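Local structure of Trp Repressor Binding Protein (Bacillus subtilis, 1RLI) at residues 64-67 against 68-72; 88-91 against 92-96. The protein is a putative FMN-containing oxidoreductase of the SsuE family, probably using NADPH to reduce its flavin. One frame throughout, in Å; residues are numbered along the deposited sequence.

Interaction 1 (64-67 against 68-72); sequences SIIE and RILQC
The amide of Gln71 comes back along the helix toward the Glu67 carbonyl, its nitrogen side nearer, with NE2 3.5 Å from Glu67 O. CG of the same side chain rests 3.4 Å from that oxygen, so the carbonyl lies beside the root of the amide group. The guanidinium of Arg68, the other flat group, is turned away from the chain it grows from: NH2 makes a salt bridge with Glu33 and a hydrogen bond with His34 O, while the aliphatic part runs past the preceding turn, CG lying 3.4 Å from Ser64 O. That carbonyl also accepts the Arg68 N-H. The next N-H, of Ile69, bonds to Ile65 O at 2.9 Å.

Helix 62-70 belongs to the flavodoxin-like fold of the FMN reductases, where it follows the short antiparallel edge strand 55-57 and leads into the parallel strand 74-80, on the far side of strand 6-10 from strand 33-41. Its buried face is formed by Ile65, Ile66 and Ile69, with Leu70 at its margin; the side chains meet in pairs four residues apart. In Ile65, CG2 stands anti to the backbone N (chi1 of -68° places CG1 beside it), which sends this methyl forward to Ile69 CD1 at 3.9 Å. Ile69 in turn folds its longer branch back beside its own N. The same exchange joins Ile66 CG2 to Leu70 CD1 at 3.7 Å, and Leu70 CG sits 3.2 Å from Ile66 O, laying apolar carbon against a carbonyl already bonded to Leu70 N. Ile65 and Ile69 rest on Ile35 of strand 33-41; Ile66 and Leu70 meet Phe109 of helix 109-114. At the last turn Gln71 N bonds to Arg68 O and Cys72 N to Ile69 O, a three-residue spacing, and Lys116 NZ binds the carbonyls of Leu70 and Cys72.

Interaction 2 (88-91 against 92-96); sequences GTLK and LFIDR
From Gly88 to Asp95 the backbone is a regular alpha-helix, with Leu92, Phe93, Ile94 and Asp95 each giving its N-H to the carbonyl four residues earlier, most nearly straight in Ile94 N to Leu90 O (2.9 Å, 175° at the hydrogen). On one flank this spacing brings opposite charges together. Lys91 NZ forms a salt bridge with Asp95 OD1 at 2.9 Å, entering on the syn lone pair, the side of the other carboxylate oxygen. A bend at chi2 (61°) turns the lysine chain along the helix, so that its CE lies alongside the carboxylate, 3.3 Å from Asp95 OD2, before the ammonium reaches OD1. The ammonium also makes a weak hydrogen bond to Met86 O of the second subunit, so a largely buried charge is met from two chains; the nearby ammonium would be expected to favour the ionised carboxylate.

Another flank is apolar. Leu90 CG touches Ile94 CD1 at 3.8 Å, and Leu90 CD1 approaches Phe93 CD2 obliquely at 4.1 Å. With CG anti to the backbone N (chi1 177°), the Phe93 ring is carried outward from the helix. Leu92, by contrast, folds back over the first turn, its CD1 3.4 Å from Gly88 O.

Across the subunit interface, Lys91 packs on its counterpart in the second subunit, while Leu92 and Asp95 meet Gly88 of that subunit and Ile94 meets its Trp83. Within its own subunit the helix bridges several elements: Thr89, Leu90 and Phe93 touch Leu37 of strand 33-41, Thr89 and Leu92 reach Pro57 of strand 55-57, Leu90 and Ile94 lie on Phe139 of helix 133-146, and the Phe93 ring meets Trp97 edge-to-face beside helix 62-70.

In the fold
Two successive helices of one flavodoxin-like domain show how neighbourhood sets the chemistry of the same four-residue spacing. Interaction 1 is amphipathic: isoleucines line the inner side, while Ser64, Glu67 and Gln71 are exposed, and no other chain of the assembly touches it. Interaction 2 is more deeply buried and lies nearer the chain's centre; there a salt bridge is part of a face shared with a second subunit. The two meet directly at Phe93, whose CZ packs 3.3 Å from Ile69 CD1 and whose CE1 lies 3.5 Å from Ile65 CG2. Both helices also rest on strand 33-41, interaction 1 through Ile35 and interaction 2 through Leu37.

Interaction 1 (64-67 against 68-72)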
ATOM      1  N   SER D  64     -18.274 -27.122  -7.657  1.00 21.47           N
ATOM      2  CA  SER D  64     -17.319 -28.013  -8.324  1.00 23.28           C
ATOM      3  C   SER D  64     -15.911 -27.418  -8.278  1.00 21.83           C
ATOM      4  O   SER D  64     -14.912 -28.143  -8.166  1.00 20.50           O
ATOM      5  CB  SER D  64     -17.723 -28.235  -9.785  1.00 24.56           C
ATOM      6  OG  SER D  64     -18.827 -29.113  -9.849  1.00 35.16           O
ATOM      7  N   ILE D  65     -15.834 -26.095  -8.374  1.00 19.79           N
ATOM      8  CA  ILE D  65     -14.541 -25.419  -8.337  1.00 19.36           C
ATOM      9  C   ILE D  65     -13.920 -25.532  -6.950  1.00 19.66           C
ATOM     10  O   ILE D  65     -12.739 -25.867  -6.808  1.00 18.21           O
ATOM     11  CB  ILE D  65     -14.691 -23.949  -8.760  1.00 20.39           C
ATOM     12  CG1 ILE D  65     -15.048 -23.915 -10.250  1.00 21.16           C
ATOM     13  CG2 ILE D  65     -13.380 -23.156  -8.480  1.00 19.47           C
ATOM     14  CD1 ILE D  65     -15.351 -22.533 -10.821  1.00 22.52           C
ATOM     15  N   ILE D  66     -14.727 -25.291  -5.921  1.00 17.82           N
ATOM     16  CA  ILE D  66     -14.237 -25.376  -4.556  1.00 19.43           C
ATOM     17  C   ILE D  66     -13.737 -26.792  -4.296  1.00 21.54           C
ATOM     18  O   ILE D  66     -12.694 -26.991  -3.662  1.00 20.84           O
ATOM     19  CB  ILE D  66     -15.346 -25.039  -3.544  1.00 17.44           C
ATOM     20  CG1 ILE D  66     -15.733 -23.553  -3.645  1.00 19.54           C
ATOM     21  CG2 ILE D  66     -14.877 -25.334  -2.148  1.00 18.48           C
ATOM     22  CD1 ILE D  66     -14.568 -22.550  -3.337  1.00 20.69           C
ATOM     23  N   GLU D  67     -14.493 -27.779  -4.777  1.00 22.88           N
ATOM     24  CA  GLU D  67     -14.096 -29.179  -4.589  1.00 24.01           C
ATOM     25  C   GLU D  67     -12.704 -29.436  -5.166  1.00 23.41           C
ATOM     26  O   GLU D  67     -11.862 -30.086  -4.539  1.00 25.16           O
ATOM     27  CB  GLU D  67     -15.101 -30.113  -5.266  1.00 27.39           C
ATOM     28  CG  GLU D  67     -16.429 -30.219  -4.543  1.00 36.51           C
ATOM     29  CD  GLU D  67     -16.361 -31.130  -3.326  1.00 42.86           C
ATOM     30  OE1 GLU D  67     -15.236 -31.444  -2.876  1.00 46.03           O
ATOM     31  OE2 GLU D  67     -17.434 -31.527  -2.816  1.00 46.89           O
ATOM     32  N   ARG D  68     -12.459 -28.920  -6.362  1.00 24.84           N
ATOM     33  CA  ARG D  68     -11.165 -29.118  -7.002  1.00 26.41           C
ATOM     34  C   ARG D  68     -10.058 -28.364  -6.280  1.00 26.56           C
ATOM     35  O   ARG D  68      -8.964 -28.898  -6.072  1.00 26.02           O
ATOM     36  CB  ARG D  68     -11.246 -28.692  -8.464  1.00 29.65           C
ATOM     37  CG  ARG D  68     -12.100 -29.632  -9.276  1.00 33.97           C
ATOM     38  CD  ARG D  68     -12.436 -29.044 -10.612  1.00 37.63           C
ATOM     39  NE  ARG D  68     -11.262 -28.823 -11.444  1.00 41.62           N
ATOM     40  CZ  ARG D  68     -11.237 -27.966 -12.457  1.00 44.93           C
ATOM     41  NH1 ARG D  68     -12.325 -27.258 -12.744  1.00 47.34           N
ATOM     42  NH2 ARG D  68     -10.138 -27.819 -13.185  1.00 47.22           N
ATOM     43  N   ILE D  69     -10.342 -27.126  -5.886  1.00 22.87           N
ATOM     44  CA  ILE D  69      -9.370 -26.319  -5.159  1.00 23.93           C
ATOM     45  C   ILE D  69      -8.939 -26.977  -3.862  1.00 23.08           C
ATOM     46  O   ILE D  69      -7.767 -26.917  -3.475  1.00 23.33           O
ATOM     47  CB  ILE D  69      -9.957 -24.929  -4.809  1.00 26.96           C
ATOM     48  CG1 ILE D  69      -9.859 -24.020  -6.020  1.00 29.00           C
ATOM     49  CG2 ILE D  69      -9.243 -24.342  -3.587  1.00 31.53           C
ATOM     50  CD1 ILE D  69     -10.563 -22.676  -5.822  1.00 32.19           C
ATOM     51  N   LEU D  70      -9.890 -27.597  -3.173  1.00 21.73           N
ATOM     52  CA  LEU D  70      -9.578 -28.212  -1.900  1.00 23.82           C
ATOM     53  C   LEU D  70      -8.590 -29.356  -2.021  1.00 24.86           C
ATOM     54  O   LEU D  70      -7.883 -29.666  -1.062  1.00 26.97           O
ATOM     55  CB  LEU D  70     -10.870 -28.656  -1.196  1.00 24.05           C
ATOM     56  CG  LEU D  70     -11.623 -27.415  -0.684  1.00 23.65           C
ATOM     57  CD1 LEU D  70     -12.991 -27.801  -0.108  1.00 26.94           C
ATOM     58  CD2 LEU D  70     -10.774 -26.722   0.376  1.00 23.94           C
ATOM     59  N   GLN D  71      -8.512 -29.965  -3.198  1.00 24.48           N
ATOM     60  CA  GLN D  71      -7.577 -31.069  -3.403  1.00 26.79           C
ATOM     61  C   GLN D  71      -6.166 -30.605  -3.788  1.00 26.78           C
ATOM     62  O   GLN D  71      -5.254 -31.427  -3.899  1.00 26.02           O
ATOM     63  CB  GLN D  71      -8.110 -31.999  -4.493  1.00 31.25           C
ATOM     64  CG  GLN D  71      -9.528 -32.498  -4.233  1.00 38.87           C
ATOM     65  CD  GLN D  71      -9.992 -33.515  -5.260  1.00 42.84           C
ATOM     66  OE1 GLN D  71      -9.457 -34.622  -5.336  1.00 47.08           O
ATOM     67  NE2 GLN D  71     -10.988 -33.144  -6.057  1.00 45.35           N
ATOM     68  N   CYS D  72      -5.983 -29.298  -3.971  1.00 24.51           N
ATOM     69  CA  CYS D  72      -4.686 -28.766  -4.380  1.00 23.90           C
ATOM     70  C   CYS D  72      -3.945 -28.033  -3.268  1.00 24.67           C
ATOM     71  O   CYS D  72      -4.524 -27.219  -2.537  1.00 25.40           O
ATOM     72  CB  CYS D  72      -4.864 -27.840  -5.591  1.00 25.53           C
ATOM     73  SG  CYS D  72      -5.556 -28.660  -7.038  1.00 25.35           S
TER

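Interaction 2 (88-91 against 92-96)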
ATOM      1  N   GLY D  88     -13.776  -9.003 -12.507  1.00 16.02           N
ATOM      2  CA  GLY D  88     -15.089  -9.157 -11.910  1.00 17.47           C
ATOM      3  C   GLY D  88     -15.310 -10.614 -11.524  1.00 15.75           C
ATOM      4  O   GLY D  88     -15.862 -10.903 -10.458  1.00 17.06           O
ATOM      5  N   THR D  89     -14.887 -11.550 -12.370  1.00 14.38           N
ATOM      6  CA  THR D  89     -15.085 -12.958 -12.035  1.00 15.97           C
ATOM      7  C   THR D  89     -14.307 -13.393 -10.802  1.00 15.83           C
ATOM      8  O   THR D  89     -14.844 -14.101  -9.959  1.00 15.16           O
ATOM      9  CB  THR D  89     -14.717 -13.891 -13.201  1.00 16.22           C
ATOM     10  OG1 THR D  89     -13.374 -13.636 -13.627  1.00 18.06           O
ATOM     11  CG2 THR D  89     -15.674 -13.673 -14.378  1.00 15.96           C
ATOM     12  N   LEU D  90     -13.049 -12.965 -10.668  1.00 13.80           N
ATOM     13  CA  LEU D  90     -12.281 -13.392  -9.497  1.00 14.39           C
ATOM     14  C   LEU D  90     -12.793 -12.725  -8.231  1.00 12.88           C
ATOM     15  O   LEU D  90     -12.781 -13.340  -7.150  1.00 13.27           O
ATOM     16  CB  LEU D  90     -10.775 -13.113  -9.668  1.00 14.69           C
ATOM     17  CG  LEU D  90      -9.874 -13.657  -8.540  1.00 14.52           C
ATOM     18  CD1 LEU D  90     -10.074 -15.179  -8.383  1.00 15.50           C
ATOM     19  CD2 LEU D  90      -8.404 -13.367  -8.850  1.00 14.93           C
ATOM     20  N   LYS D  91     -13.250 -11.480  -8.339  1.00 12.53           N
ATOM     21  CA  LYS D  91     -13.788 -10.760  -7.168  1.00 11.69           C
ATOM     22  C   LYS D  91     -15.059 -11.450  -6.640  1.00 13.89           C
ATOM     23  O   LYS D  91     -15.195 -11.653  -5.432  1.00 11.98           O
ATOM     24  CB  LYS D  91     -14.087  -9.298  -7.531  1.00 13.69           C
ATOM     25  CG  LYS D  91     -14.868  -8.502  -6.486  1.00 14.47           C
ATOM     26  CD  LYS D  91     -14.120  -8.401  -5.172  1.00 16.86           C
ATOM     27  CE  LYS D  91     -14.849  -7.447  -4.218  1.00 17.68           C
ATOM     28  NZ  LYS D  91     -14.278  -7.553  -2.843  1.00 14.81           N
ATOM     29  N   LEU D  92     -15.975 -11.847  -7.530  1.00 14.59           N
ATOM     30  CA  LEU D  92     -17.193 -12.511  -7.063  1.00 15.93           C
ATOM     31  C   LEU D  92     -16.875 -13.905  -6.516  1.00 16.11           C
ATOM     32  O   LEU D  92     -17.545 -14.388  -5.586  1.00 15.21           O
ATOM     33  CB  LEU D  92     -18.239 -12.596  -8.194  1.00 18.42           C
ATOM     34  CG  LEU D  92     -19.214 -11.405  -8.260  1.00 23.86           C
ATOM     35  CD1 LEU D  92     -18.441 -10.079  -8.402  1.00 24.88           C
ATOM     36  CD2 LEU D  92     -20.192 -11.610  -9.419  1.00 24.68           C
ATOM     37  N   PHE D  93     -15.847 -14.550  -7.078  1.00 13.54           N
ATOM     38  CA  PHE D  93     -15.433 -15.883  -6.618  1.00 15.03           C
ATOM     39  C   PHE D  93     -14.889 -15.793  -5.186  1.00 15.40           C
ATOM     40  O   PHE D  93     -15.329 -16.513  -4.282  1.00 14.18           O
ATOM     41  CB  PHE D  93     -14.341 -16.437  -7.535  1.00 14.11           C
ATOM     42  CG  PHE D  93     -13.804 -17.766  -7.087  1.00 14.87           C
ATOM     43  CD1 PHE D  93     -14.580 -18.922  -7.209  1.00 17.71           C
ATOM     44  CD2 PHE D  93     -12.536 -17.857  -6.522  1.00 14.46           C
ATOM     45  CE1 PHE D  93     -14.087 -20.166  -6.768  1.00 17.32           C
ATOM     46  CE2 PHE D  93     -12.030 -19.093  -6.078  1.00 16.55           C
ATOM     47  CZ  PHE D  93     -12.815 -20.251  -6.206  1.00 15.76           C
ATOM     48  N   ILE D  94     -13.925 -14.898  -4.969  1.00 14.40           N
ATOM     49  CA  ILE D  94     -13.369 -14.748  -3.626  1.00 13.65           C
ATOM     50  C   ILE D  94     -14.434 -14.246  -2.621  1.00 14.35           C
ATOM     51  O   ILE D  94     -14.483 -14.728  -1.483  1.00 13.00           O
ATOM     52  CB  ILE D  94     -12.115 -13.811  -3.670  1.00 15.62           C
ATOM     53  CG1 ILE D  94     -10.993 -14.544  -4.428  1.00 15.62           C
ATOM     54  CG2 ILE D  94     -11.643 -13.437  -2.256  1.00 15.35           C
ATOM     55  CD1 ILE D  94      -9.750 -13.670  -4.739  1.00 17.79           C
ATOM     56  N   ASP D  95     -15.299 -13.316  -3.031  1.00 12.79           N
ATOM     57  CA  ASP D  95     -16.316 -12.808  -2.108  1.00 13.89           C
ATOM     58  C   ASP D  95     -17.195 -13.962  -1.595  1.00 15.44           C
ATOM     59  O   ASP D  95     -17.652 -13.931  -0.448  1.00 15.28           O
ATOM     60  CB  ASP D  95     -17.245 -11.777  -2.770  1.00 15.41           C
ATOM     61  CG  ASP D  95     -16.628 -10.375  -2.884  1.00 19.83           C
ATOM     62  OD1 ASP D  95     -15.531 -10.126  -2.348  1.00 17.68           O
ATOM     63  OD2 ASP D  95     -17.284  -9.522  -3.521  1.00 17.80           O
ATOM     64  N   ARG D  96     -17.448 -14.952  -2.452  1.00 15.17           N
ATOM     65  CA  ARG D  96     -18.281 -16.097  -2.069  1.00 15.44           C
ATOM     66  C   ARG D  96     -17.604 -17.002  -1.029  1.00 15.11           C
ATOM     67  O   ARG D  96     -18.245 -17.874  -0.436  1.00 15.89           O
ATOM     68  CB  ARG D  96     -18.715 -16.894  -3.314  1.00 17.38           C
ATOM     69  CG  ARG D  96     -19.831 -17.928  -3.067  1.00 18.99           C
ATOM     70  CD  ARG D  96     -20.520 -18.258  -4.397  1.00 19.39           C
ATOM     71  NE  ARG D  96     -21.451 -19.380  -4.302  1.00 20.05           N
ATOM     72  CZ  ARG D  96     -22.274 -19.730  -5.283  1.00 24.45           C
ATOM     73  NH1 ARG D  96     -22.272 -19.030  -6.415  1.00 23.69           N
ATOM     74  NH2 ARG D  96     -23.077 -20.790  -5.139  1.00 24.52           N
TER